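Local coordinates for proline iminopeptidase-related protein (Thermus thermophilus, PDB 2YYS), which is of unknown function but belongs to the S33 peptidase family of alpha/beta hydrolases and may act as a peptidase, at residues A[6-11]-A[86-91]; A[71-76]-A[200-205]; A[121-126]-A[222-227]. One frame throughout, in Å; residues are numbered along the deposited sequence.

Interaction 1: residues A[6-11]-A[86-91]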
ATOM      1  N   GLY A   6      -6.567  10.285  16.735  1.00 19.68           N
ATOM      2  CA  GLY A   6      -7.874   9.927  17.255  1.00 20.19           C
ATOM      3  C   GLY A   6      -8.630   8.969  16.351  1.00 20.53           C
ATOM      4  O   GLY A   6      -8.114   8.491  15.339  1.00 21.20           O
ATOM      5  N   TYR A   7      -9.855   8.659  16.739  1.00 20.59           N
ATOM      6  CA  TYR A   7     -10.758   7.907  15.898  1.00 20.95           C
ATOM      7  C   TYR A   7     -11.621   8.931  15.183  1.00 21.20           C
ATOM      8  O   TYR A   7     -12.220   9.789  15.816  1.00 21.37           O
ATOM      9  CB  TYR A   7     -11.640   6.979  16.743  1.00 20.88           C
ATOM     10  CG  TYR A   7     -11.085   5.601  17.018  1.00 21.31           C
ATOM     11  CD1 TYR A   7      -9.796   5.240  16.669  1.00 22.15           C
ATOM     12  CD2 TYR A   7     -11.874   4.644  17.639  1.00 23.80           C
ATOM     13  CE1 TYR A   7      -9.316   3.955  16.915  1.00 22.89           C
ATOM     14  CE2 TYR A   7     -11.401   3.363  17.890  1.00 23.20           C
ATOM     15  CZ  TYR A   7     -10.126   3.024  17.527  1.00 22.24           C
ATOM     16  OH  TYR A   7      -9.673   1.751  17.772  1.00 19.87           O
ATOM     17  N   VAL A   8     -11.672   8.830  13.862  1.00 21.82           N
ATOM     18  CA  VAL A   8     -12.495   9.698  13.036  1.00 22.27           C
ATOM     19  C   VAL A   8     -13.638   8.879  12.438  1.00 23.08           C
ATOM     20  O   VAL A   8     -13.384   7.965  11.655  1.00 22.18           O
ATOM     21  CB  VAL A   8     -11.662  10.302  11.898  1.00 21.96           C
ATOM     22  CG1 VAL A   8     -12.528  11.139  10.996  1.00 22.07           C
ATOM     23  CG2 VAL A   8     -10.506  11.128  12.463  1.00 21.76           C
ATOM     24  N   PRO A   9     -14.886   9.201  12.802  1.00 24.82           N
ATOM     25  CA  PRO A   9     -16.052   8.586  12.162  1.00 26.14           C
ATOM     26  C   PRO A   9     -16.140   8.924  10.680  1.00 27.56           C
ATOM     27  O   PRO A   9     -15.980  10.078  10.291  1.00 27.68           O
ATOM     28  CB  PRO A   9     -17.251   9.193  12.918  1.00 26.28           C
ATOM     29  CG  PRO A   9     -16.681   9.705  14.210  1.00 25.88           C
ATOM     30  CD  PRO A   9     -15.287  10.151  13.861  1.00 24.87           C
ATOM     31  N   VAL A  10     -16.398   7.901   9.881  1.00 29.02           N
ATOM     32  CA  VAL A  10     -16.475   8.012   8.434  1.00 31.17           C
ATOM     33  C   VAL A  10     -17.844   7.503   7.906  1.00 32.18           C
ATOM     34  O   VAL A  10     -18.072   7.479   6.706  1.00 33.24           O
ATOM     35  CB  VAL A  10     -15.219   7.298   7.820  1.00 31.41           C
ATOM     36  CG1 VAL A  10     -15.493   6.584   6.530  1.00 33.56           C
ATOM     37  CG2 VAL A  10     -14.084   8.301   7.635  1.00 31.16           C
ATOM     38  N   GLY A  11     -18.776   7.176   8.808  1.00 33.28           N
ATOM     39  CA  GLY A  11     -20.092   6.672   8.436  1.00 33.44           C
ATOM     40  C   GLY A  11     -20.262   5.206   8.787  1.00 33.80           C
ATOM     41  O   GLY A  11     -20.844   4.859   9.814  1.00 34.17           O
ATOM     42  N   LEU A  86     -11.897   9.475   0.768  1.00 18.98           N
ATOM     43  CA  LEU A  86     -12.501  10.779   0.493  1.00 19.74           C
ATOM     44  C   LEU A  86     -13.306  11.286   1.675  1.00 19.71           C
ATOM     45  O   LEU A  86     -13.232  12.461   1.995  1.00 19.40           O
ATOM     46  CB  LEU A  86     -13.398  10.730  -0.742  1.00 19.56           C
ATOM     47  CG  LEU A  86     -12.701  11.075  -2.051  1.00 22.46           C
ATOM     48  CD1 LEU A  86     -12.244  12.530  -2.066  1.00 24.07           C
ATOM     49  CD2 LEU A  86     -11.512  10.112  -2.324  1.00 24.06           C
ATOM     50  N   LEU A  87     -14.064  10.407   2.326  1.00 20.11           N
ATOM     51  CA  LEU A  87     -14.838  10.809   3.504  1.00 20.71           C
ATOM     52  C   LEU A  87     -13.906  11.268   4.627  1.00 20.66           C
ATOM     53  O   LEU A  87     -14.187  12.238   5.328  1.00 20.58           O
ATOM     54  CB  LEU A  87     -15.760   9.674   3.960  1.00 20.82           C
ATOM     55  CG  LEU A  87     -16.913   9.368   2.993  1.00 22.20           C
ATOM     56  CD1 LEU A  87     -17.628   8.087   3.366  1.00 23.52           C
ATOM     57  CD2 LEU A  87     -17.941  10.524   2.938  1.00 23.92           C
ATOM     58  N   LEU A  88     -12.763  10.605   4.763  1.00 20.70           N
ATOM     59  CA  LEU A  88     -11.794  10.998   5.773  1.00 20.36           C
ATOM     60  C   LEU A  88     -11.258  12.394   5.445  1.00 20.83           C
ATOM     61  O   LEU A  88     -11.158  13.251   6.319  1.00 20.00           O
ATOM     62  CB  LEU A  88     -10.649   9.979   5.866  1.00 20.25           C
ATOM     63  CG  LEU A  88      -9.513  10.322   6.842  1.00 18.92           C
ATOM     64  CD1 LEU A  88     -10.051  10.562   8.246  1.00 18.36           C
ATOM     65  CD2 LEU A  88      -8.442   9.230   6.860  1.00 18.16           C
ATOM     66  N   ALA A  89     -10.904  12.614   4.178  1.00 21.55           N
ATOM     67  CA  ALA A  89     -10.387  13.916   3.742  1.00 22.17           C
ATOM     68  C   ALA A  89     -11.384  15.038   4.052  1.00 22.45           C
ATOM     69  O   ALA A  89     -11.004  16.110   4.523  1.00 22.05           O
ATOM     70  CB  ALA A  89     -10.059  13.896   2.252  1.00 22.19           C
ATOM     71  N   GLU A  90     -12.662  14.767   3.815  1.00 23.32           N
ATOM     72  CA  GLU A  90     -13.707  15.759   4.047  1.00 24.43           C
ATOM     73  C   GLU A  90     -13.909  15.994   5.540  1.00 24.19           C
ATOM     74  O   GLU A  90     -14.113  17.124   5.955  1.00 24.44           O
ATOM     75  CB  GLU A  90     -15.005  15.361   3.336  1.00 24.98           C
ATOM     76  CG  GLU A  90     -14.896  15.582   1.822  1.00 28.52           C
ATOM     77  CD  GLU A  90     -15.955  14.865   0.989  1.00 33.19           C
ATOM     78  OE1 GLU A  90     -16.913  14.298   1.580  1.00 35.81           O
ATOM     79  OE2 GLU A  90     -15.825  14.882  -0.268  1.00 35.20           O
ATOM     80  N   ALA A  91     -13.786  14.940   6.344  1.00 24.02           N
ATOM     81  CA  ALA A  91     -13.899  15.063   7.796  1.00 23.93           C
ATOM     82  C   ALA A  91     -12.776  15.938   8.345  1.00 23.83           C
ATOM     83  O   ALA A  91     -12.988  16.697   9.282  1.00 23.76           O
ATOM     84  CB  ALA A  91     -13.886  13.687   8.454  1.00 23.83           C
TER
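Val10 and Leu87 bring the backbones of 6-11 and 86-91 closest, with 5.9 Å between Val10 CA and Leu87 CA. The first segment is the end of strand 3-9 running into a turn; the second is the last stretch of helix 78-91. No hydrogen bond joins them; the contact is made by van der Waals approaches of side chains. Val8 directs its side chain at the helix: CG1, anti to the backbone N (chi1 177°), reaches Leu88 CD1 at 3.7 Å and Ala91 CB at 3.8 Å, touching two successive turns. Here the side chains of Val8 and Leu88 meet at about a right angle. Val10 divides its two methyls, CG1 going to Leu87 CB at 4.0 Å while CG2 rests against the helix backbone, 3.9 Å from Leu88 N. Leu87 CD1 in turn lies 3.4 Å from Val10 O. Leu88 also reaches Phe29, Val56 and Phe58, which places this helix on one face of the mixed central sheet, with the first strand at the sheet margin. The contact buries 223 Å² at the protein surface, Leu88 being the buried member; between these two segments it is apolar, and Val17 of strand 14-20 touches both Val8 and Leu88.

Interaction 2: residues A[71-76]-A[200-205]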
ATOM      1  N   GLN A  71     -19.841  -8.166  11.934  1.00 37.34           N
ATOM      2  CA  GLN A  71     -19.544  -9.356  11.137  1.00 38.36           C
ATOM      3  C   GLN A  71     -20.372  -9.348   9.849  1.00 38.04           C
ATOM      4  O   GLN A  71     -21.461  -9.933   9.784  1.00 38.48           O
ATOM      5  CB  GLN A  71     -19.787 -10.642  11.953  1.00 38.87           C
ATOM      6  CG  GLN A  71     -18.733 -10.888  13.065  1.00 41.18           C
ATOM      7  CD  GLN A  71     -17.325 -11.198  12.528  1.00 43.93           C
ATOM      8  OE1 GLN A  71     -17.170 -11.800  11.456  1.00 45.65           O
ATOM      9  NE2 GLN A  71     -16.300 -10.792  13.284  1.00 45.09           N
ATOM     10  N   ASP A  72     -19.822  -8.695   8.823  1.00 37.42           N
ATOM     11  CA  ASP A  72     -20.525  -8.471   7.568  1.00 36.46           C
ATOM     12  C   ASP A  72     -19.502  -8.259   6.443  1.00 36.02           C
ATOM     13  O   ASP A  72     -18.984  -7.162   6.265  1.00 35.90           O
ATOM     14  CB  ASP A  72     -21.477  -7.277   7.723  1.00 36.25           C
ATOM     15  CG  ASP A  72     -22.254  -6.969   6.467  1.00 35.23           C
ATOM     16  OD1 ASP A  72     -22.155  -7.725   5.479  1.00 35.19           O
ATOM     17  OD2 ASP A  72     -22.985  -5.963   6.375  1.00 34.86           O
ATOM     18  N   PRO A  73     -19.212  -9.314   5.684  1.00 35.85           N
ATOM     19  CA  PRO A  73     -18.203  -9.255   4.611  1.00 35.30           C
ATOM     20  C   PRO A  73     -18.443  -8.226   3.507  1.00 34.50           C
ATOM     21  O   PRO A  73     -17.510  -7.906   2.775  1.00 35.22           O
ATOM     22  CB  PRO A  73     -18.262 -10.662   4.006  1.00 35.75           C
ATOM     23  CG  PRO A  73     -19.601 -11.204   4.428  1.00 35.83           C
ATOM     24  CD  PRO A  73     -19.811 -10.661   5.798  1.00 35.85           C
ATOM     25  N   ARG A  74     -19.667  -7.729   3.375  1.00 33.08           N
ATOM     26  CA  ARG A  74     -20.003  -6.728   2.364  1.00 31.82           C
ATOM     27  C   ARG A  74     -19.426  -5.352   2.672  1.00 29.71           C
ATOM     28  O   ARG A  74     -19.429  -4.477   1.823  1.00 28.91           O
ATOM     29  CB  ARG A  74     -21.526  -6.603   2.242  1.00 32.39           C
ATOM     30  CG  ARG A  74     -22.222  -7.893   1.808  1.00 34.96           C
ATOM     31  CD  ARG A  74     -23.736  -7.808   1.873  1.00 39.03           C
ATOM     32  NE  ARG A  74     -24.177  -7.485   3.232  1.00 42.18           N
ATOM     33  CZ  ARG A  74     -25.404  -7.091   3.570  1.00 44.29           C
ATOM     34  NH1 ARG A  74     -26.365  -6.974   2.654  1.00 44.92           N
ATOM     35  NH2 ARG A  74     -25.672  -6.818   4.843  1.00 44.40           N
ATOM     36  N   LEU A  75     -18.952  -5.159   3.896  1.00 27.64           N
ATOM     37  CA  LEU A  75     -18.296  -3.918   4.278  1.00 26.42           C
ATOM     38  C   LEU A  75     -16.897  -3.808   3.687  1.00 25.09           C
ATOM     39  O   LEU A  75     -16.342  -2.721   3.642  1.00 24.30           O
ATOM     40  CB  LEU A  75     -18.216  -3.809   5.803  1.00 26.41           C
ATOM     41  CG  LEU A  75     -19.571  -3.769   6.519  1.00 27.55           C
ATOM     42  CD1 LEU A  75     -19.380  -3.981   8.022  1.00 27.80           C
ATOM     43  CD2 LEU A  75     -20.316  -2.466   6.224  1.00 27.32           C
ATOM     44  N   PHE A  76     -16.350  -4.928   3.218  1.00 23.81           N
ATOM     45  CA  PHE A  76     -14.954  -5.009   2.819  1.00 22.96           C
ATOM     46  C   PHE A  76     -14.802  -5.126   1.312  1.00 22.56           C
ATOM     47  O   PHE A  76     -14.732  -6.225   0.762  1.00 22.38           O
ATOM     48  CB  PHE A  76     -14.304  -6.170   3.555  1.00 22.85           C
ATOM     49  CG  PHE A  76     -14.204  -5.934   5.022  1.00 22.56           C
ATOM     50  CD1 PHE A  76     -13.327  -4.968   5.511  1.00 22.09           C
ATOM     51  CD2 PHE A  76     -15.016  -6.622   5.912  1.00 22.53           C
ATOM     52  CE1 PHE A  76     -13.238  -4.710   6.856  1.00 22.85           C
ATOM     53  CE2 PHE A  76     -14.927  -6.380   7.282  1.00 23.51           C
ATOM     54  CZ  PHE A  76     -14.042  -5.420   7.759  1.00 23.78           C
ATOM     55  N   PHE A 200     -12.111 -10.029   2.358  1.00 23.25           N
ATOM     56  CA  PHE A 200     -11.603  -9.780   1.015  1.00 23.70           C
ATOM     57  C   PHE A 200     -11.348 -11.110   0.301  1.00 24.63           C
ATOM     58  O   PHE A 200     -11.677 -11.246  -0.876  1.00 24.49           O
ATOM     59  CB  PHE A 200     -10.357  -8.882   1.044  1.00 23.43           C
ATOM     60  CG  PHE A 200     -10.674  -7.408   0.962  1.00 21.58           C
ATOM     61  CD1 PHE A 200     -11.031  -6.829  -0.252  1.00 20.70           C
ATOM     62  CD2 PHE A 200     -10.621  -6.605   2.094  1.00 20.98           C
ATOM     63  CE1 PHE A 200     -11.331  -5.466  -0.342  1.00 21.32           C
ATOM     64  CE2 PHE A 200     -10.919  -5.238   2.021  1.00 21.62           C
ATOM     65  CZ  PHE A 200     -11.275  -4.669   0.798  1.00 21.35           C
ATOM     66  N   LEU A 201     -10.814 -12.092   1.034  1.00 25.87           N
ATOM     67  CA  LEU A 201     -10.570 -13.443   0.511  1.00 27.34           C
ATOM     68  C   LEU A 201     -11.868 -14.085   0.025  1.00 28.03           C
ATOM     69  O   LEU A 201     -11.937 -14.607  -1.084  1.00 28.00           O
ATOM     70  CB  LEU A 201      -9.919 -14.336   1.584  1.00 27.62           C
ATOM     71  CG  LEU A 201      -9.719 -15.834   1.281  1.00 30.26           C
ATOM     72  CD1 LEU A 201      -8.737 -16.052   0.144  1.00 30.87           C
ATOM     73  CD2 LEU A 201      -9.253 -16.606   2.528  1.00 32.80           C
ATOM     74  N   ARG A 202     -12.891 -14.020   0.873  1.00 28.82           N
ATOM     75  CA  ARG A 202     -14.213 -14.557   0.573  1.00 29.62           C
ATOM     76  C   ARG A 202     -14.856 -13.833  -0.614  1.00 28.77           C
ATOM     77  O   ARG A 202     -15.496 -14.465  -1.435  1.00 27.95           O
ATOM     78  CB  ARG A 202     -15.081 -14.459   1.832  1.00 30.58           C
ATOM     79  CG  ARG A 202     -16.569 -14.738   1.692  1.00 34.89           C
ATOM     80  CD  ARG A 202     -17.334 -14.399   2.996  1.00 41.36           C
ATOM     81  NE  ARG A 202     -18.644 -15.045   3.132  1.00 47.69           N
ATOM     82  CZ  ARG A 202     -19.739 -14.733   2.423  1.00 52.42           C
ATOM     83  NH1 ARG A 202     -19.710 -13.783   1.485  1.00 53.79           N
ATOM     84  NH2 ARG A 202     -20.878 -15.386   2.653  1.00 53.84           N
ATOM     85  N   ASN A 203     -14.652 -12.520  -0.722  1.00 28.02           N
ATOM     86  CA  ASN A 203     -15.231 -11.742  -1.808  1.00 27.94           C
ATOM     87  C   ASN A 203     -14.478 -11.866  -3.140  1.00 27.49           C
ATOM     88  O   ASN A 203     -14.855 -11.215  -4.098  1.00 28.20           O
ATOM     89  CB  ASN A 203     -15.364 -10.266  -1.398  1.00 28.09           C
ATOM     90  CG  ASN A 203     -16.365 -10.056  -0.246  1.00 28.64           C
ATOM     91  OD1 ASN A 203     -17.142 -10.949   0.093  1.00 28.73           O
ATOM     92  ND2 ASN A 203     -16.323  -8.877   0.371  1.00 27.91           N
ATOM     93  N   GLY A 204     -13.426 -12.688  -3.201  1.00 27.10           N
ATOM     94  CA  GLY A 204     -12.724 -12.980  -4.447  1.00 26.81           C
ATOM     95  C   GLY A 204     -11.484 -12.140  -4.763  1.00 26.66           C
ATOM     96  O   GLY A 204     -11.156 -11.930  -5.940  1.00 26.26           O
ATOM     97  N   LEU A 205     -10.777 -11.679  -3.731  1.00 26.20           N
ATOM     98  CA  LEU A 205      -9.616 -10.806  -3.922  1.00 25.98           C
ATOM     99  C   LEU A 205      -8.523 -11.460  -4.762  1.00 25.28           C
ATOM    100  O   LEU A 205      -7.896 -10.803  -5.573  1.00 24.84           O
ATOM    101  CB  LEU A 205      -9.003 -10.391  -2.580  1.00 26.49           C
ATOM    102  CG  LEU A 205      -7.767  -9.468  -2.668  1.00 27.57           C
ATOM    103  CD1 LEU A 205      -8.145  -8.106  -3.207  1.00 28.75           C
ATOM    104  CD2 LEU A 205      -7.105  -9.311  -1.321  1.00 29.72           C
TER
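Asn203 and Pro73 meet through a carboxamide that serves two backbone carbonyls with one nitrogen. Asn203 ND2 donates to Pro73 O at 2.9 Å (157° at the hydrogen) and to Phe76 O at 3.1 Å, a more bent bond. Both acceptors lie within 8° of the amide plane, as expected if the two bonds hold the amide's rotation. At Pro73 O, ND2 stands well above the carbonyl plane, while Phe76 N reaches the same oxygen from the opposite face, so two N-H groups grip it.

Phe200 presents the face of its ring to the backbone of Phe76. Phe76 C is 3.6 Å from Phe200 CZ, and Phe76 O sits over that face toward the rim. Phe76 CB adds an off-centre CH-pi contact, 4.3 Å from the centroid of the Phe200 ring; the Phe76 ring packs instead on Pro196, Ala199 and Leu69. Arg202, extended from CG to NE, lies across Pro73, whose CG is 3.9 Å from Arg202 NH1 over one face of the guanidinium.

Asp72 OD1 accepts from Arg74 N in an Asx turn that opens the 3-10 segment 73-75, and a salt bridge sets Arg74 NE 3.0 Å from Asp72 OD1. Helix 195-202 is closed by a Schellman motif in which Gly204 takes positive phi, with Leu205 N bonded to Phe200 O and Gly204 N to Leu201 O. This helix belongs to the insertion between strands 119-125 and 221-226, consistent with the cap of alpha/beta hydrolases, and its C-terminal end rests on the loop after strand 54-58.

Interaction 3: residues A[121-126]-A[222-227]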
ATOM      1  N   GLY A 121      -2.065  13.386  -7.196  1.00 19.45           N
ATOM      2  CA  GLY A 121      -0.964  12.539  -7.619  1.00 19.61           C
ATOM      3  C   GLY A 121      -0.723  11.387  -6.655  1.00 19.67           C
ATOM      4  O   GLY A 121      -1.407  11.263  -5.640  1.00 19.66           O
ATOM      5  N   ALA A 122       0.250  10.536  -6.959  1.00 19.38           N
ATOM      6  CA  ALA A 122       0.548   9.414  -6.081  1.00 18.85           C
ATOM      7  C   ALA A 122       1.945   8.865  -6.261  1.00 18.28           C
ATOM      8  O   ALA A 122       2.536   8.962  -7.335  1.00 19.15           O
ATOM      9  CB  ALA A 122      -0.485   8.289  -6.257  1.00 18.79           C
ATOM     10  N   ILE A 123       2.468   8.316  -5.176  1.00 16.73           N
ATOM     11  CA  ILE A 123       3.658   7.499  -5.199  1.00 16.27           C
ATOM     12  C   ILE A 123       3.210   6.109  -4.767  1.00 15.89           C
ATOM     13  O   ILE A 123       2.667   5.931  -3.666  1.00 15.56           O
ATOM     14  CB  ILE A 123       4.746   8.074  -4.260  1.00 16.03           C
ATOM     15  CG1 ILE A 123       5.130   9.481  -4.726  1.00 16.48           C
ATOM     16  CG2 ILE A 123       5.966   7.171  -4.258  1.00 15.29           C
ATOM     17  CD1 ILE A 123       6.070  10.256  -3.790  1.00 16.50           C
ATOM     18  N   LEU A 124       3.394   5.148  -5.666  1.00 15.59           N
ATOM     19  CA  LEU A 124       3.086   3.749  -5.426  1.00 15.83           C
ATOM     20  C   LEU A 124       4.360   2.992  -5.051  1.00 16.11           C
ATOM     21  O   LEU A 124       5.268   2.815  -5.872  1.00 16.37           O
ATOM     22  CB  LEU A 124       2.461   3.132  -6.674  1.00 15.97           C
ATOM     23  CG  LEU A 124       1.363   3.937  -7.384  1.00 16.54           C
ATOM     24  CD1 LEU A 124       0.842   3.187  -8.630  1.00 16.44           C
ATOM     25  CD2 LEU A 124       0.221   4.233  -6.444  1.00 14.86           C
ATOM     26  N   LEU A 125       4.425   2.560  -3.798  1.00 16.26           N
ATOM     27  CA  LEU A 125       5.528   1.752  -3.316  1.00 15.83           C
ATOM     28  C   LEU A 125       5.144   0.294  -3.407  1.00 15.43           C
ATOM     29  O   LEU A 125       4.139  -0.123  -2.829  1.00 14.95           O
ATOM     30  CB  LEU A 125       5.855   2.107  -1.869  1.00 15.89           C
ATOM     31  CG  LEU A 125       6.005   3.594  -1.549  1.00 16.15           C
ATOM     32  CD1 LEU A 125       6.165   3.786  -0.050  1.00 17.77           C
ATOM     33  CD2 LEU A 125       7.174   4.200  -2.279  1.00 17.05           C
ATOM     34  N   ALA A 126       5.955  -0.494  -4.099  1.00 15.56           N
ATOM     35  CA  ALA A 126       5.737  -1.933  -4.160  1.00 15.86           C
ATOM     36  C   ALA A 126       4.279  -2.268  -4.483  1.00 16.10           C
ATOM     37  O   ALA A 126       3.620  -3.007  -3.758  1.00 15.74           O
ATOM     38  CB  ALA A 126       6.130  -2.548  -2.842  1.00 16.26           C
ATOM     39  N   TYR A 222       4.428   8.000  -9.604  1.00 22.16           N
ATOM     40  CA  TYR A 222       5.754   7.390  -9.544  1.00 22.62           C
ATOM     41  C   TYR A 222       5.629   5.994  -8.955  1.00 21.30           C
ATOM     42  O   TYR A 222       4.834   5.768  -8.045  1.00 21.22           O
ATOM     43  CB  TYR A 222       6.678   8.214  -8.638  1.00 23.57           C
ATOM     44  CG  TYR A 222       7.877   8.839  -9.313  1.00 28.81           C
ATOM     45  CD1 TYR A 222       7.712   9.911 -10.184  1.00 34.39           C
ATOM     46  CD2 TYR A 222       9.182   8.371  -9.065  1.00 34.05           C
ATOM     47  CE1 TYR A 222       8.807  10.512 -10.807  1.00 37.65           C
ATOM     48  CE2 TYR A 222      10.299   8.962  -9.689  1.00 36.38           C
ATOM     49  CZ  TYR A 222      10.101  10.038 -10.563  1.00 38.80           C
ATOM     50  OH  TYR A 222      11.170  10.659 -11.198  1.00 41.92           O
ATOM     51  N   VAL A 223       6.435   5.074  -9.461  1.00 19.54           N
ATOM     52  CA  VAL A 223       6.505   3.728  -8.942  1.00 18.43           C
ATOM     53  C   VAL A 223       7.912   3.501  -8.396  1.00 18.30           C
ATOM     54  O   VAL A 223       8.898   3.718  -9.093  1.00 16.64           O
ATOM     55  CB  VAL A 223       6.190   2.677 -10.022  1.00 18.13           C
ATOM     56  CG1 VAL A 223       6.362   1.280  -9.466  1.00 17.86           C
ATOM     57  CG2 VAL A 223       4.768   2.868 -10.570  1.00 17.96           C
ATOM     58  N   LEU A 224       7.974   3.085  -7.137  1.00 18.28           N
ATOM     59  CA  LEU A 224       9.212   2.699  -6.464  1.00 19.31           C
ATOM     60  C   LEU A 224       9.041   1.280  -5.985  1.00 18.45           C
ATOM     61  O   LEU A 224       8.051   0.965  -5.329  1.00 18.07           O
ATOM     62  CB  LEU A 224       9.469   3.566  -5.230  1.00 19.92           C
ATOM     63  CG  LEU A 224      10.235   4.873  -5.351  1.00 23.65           C
ATOM     64  CD1 LEU A 224       9.543   5.824  -6.274  1.00 26.41           C
ATOM     65  CD2 LEU A 224      10.390   5.501  -3.965  1.00 25.56           C
ATOM     66  N   VAL A 225      10.008   0.428  -6.284  1.00 18.15           N
ATOM     67  CA  VAL A 225       9.894  -0.982  -5.950  1.00 18.04           C
ATOM     68  C   VAL A 225      11.268  -1.614  -5.742  1.00 18.05           C
ATOM     69  O   VAL A 225      12.260  -1.176  -6.310  1.00 17.85           O
ATOM     70  CB  VAL A 225       9.097  -1.718  -7.059  1.00 17.97           C
ATOM     71  CG1 VAL A 225       9.869  -1.724  -8.375  1.00 18.99           C
ATOM     72  CG2 VAL A 225       8.722  -3.133  -6.637  1.00 17.82           C
ATOM     73  N   GLY A 226      11.319  -2.657  -4.930  1.00 18.33           N
ATOM     74  CA  GLY A 226      12.568  -3.361  -4.684  1.00 18.61           C
ATOM     75  C   GLY A 226      12.764  -4.411  -5.751  1.00 18.51           C
ATOM     76  O   GLY A 226      11.839  -5.134  -6.086  1.00 17.93           O
ATOM     77  N   GLU A 227      13.968  -4.500  -6.287  1.00 18.82           N
ATOM     78  CA  GLU A 227      14.300  -5.533  -7.273  1.00 19.80           C
ATOM     79  C   GLU A 227      14.033  -6.951  -6.789  1.00 18.81           C
ATOM     80  O   GLU A 227      13.706  -7.842  -7.586  1.00 18.41           O
ATOM     81  CB  GLU A 227      15.774  -5.409  -7.604  1.00 20.63           C
ATOM     82  CG  GLU A 227      16.296  -6.352  -8.660  1.00 24.87           C
ATOM     83  CD  GLU A 227      17.805  -6.231  -8.736  1.00 31.26           C
ATOM     84  OE1 GLU A 227      18.494  -6.676  -7.755  1.00 34.32           O
ATOM     85  OE2 GLU A 227      18.261  -5.622  -9.742  1.00 33.60           O
TER
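Leu125 and Leu224 lie side by side on neighbouring strands, pointing the same way from the sheet. In Leu125, CB leaves the strand on the face shared with Ile123, Tyr222 and Leu224. CG is anti to the carbonyl carbon (chi1 -49°), and from it the branch CD2 turns to the partner strand. CD2 comes 3.8 Å from Leu224 CB and 3.9 Å from Leu224 CD2. Further along the same face, Ile123 CG2 approaches Leu224 CD1 at 4.3 Å, and Leu224 CD1 also lies at the edge of the Tyr222 ring, in its plane.

The backbones are joined as parallel strands: the axes of 121-125 and 222-226 approach to 4.8 Å, with 17° between their directions. Tyr222 N donates to Ala122 O, Leu124 N to Tyr222 O, Leu224 N to Leu124 O, and Ala126 N to Leu224 O. The second and the last are both 2.8 Å, measured from Leu124 N to Tyr222 O and from Ala126 N to Leu224 O. Leu124 thus bonds through N to Tyr222 and through O to Leu224, two residues apart on the other strand, the mark of parallel pairing, and CA-H...O contacts run alongside, as from Leu125 CA to Leu224 O. This is the central sheet of the alpha/beta hydrolase fold, strand 119-125 having strand 97-102 on its other side and strand 221-226 having 247-250 on its own.

On the face opposite Leu125, Leu124 and Val223 meet more loosely, Leu124 CD1 being 4.4 Å from Val223 CG2. Helix 262-274 covers the face of Ile123 and Tyr222, through Ala272 among others. The side chain of Ala126 touches His102, Asp229 and His255.

In the fold
From the N terminus, strand 3-9 leads into interaction 1, which closes when helix 78-91 returns to it, 75 residues on. The loop at 71-76 lies within that span and opens interaction 2, whose partner at 200-205 comes only after strand 119-125 has opened interaction 3; segment 222-227 closes the latter. Interactions 1 and 2 therefore cross along the chain, as do 2 and 3, whereas 1 is finished before 3 begins. Interactions 1 and 3 reach the same sheet, with centres about 26 Å apart. Interaction 2 ties the loop before helix 78-91 to helix 195-202, and interaction 3 joins two neighbouring parallel strands across the long, mainly helical insertion that holds that helix.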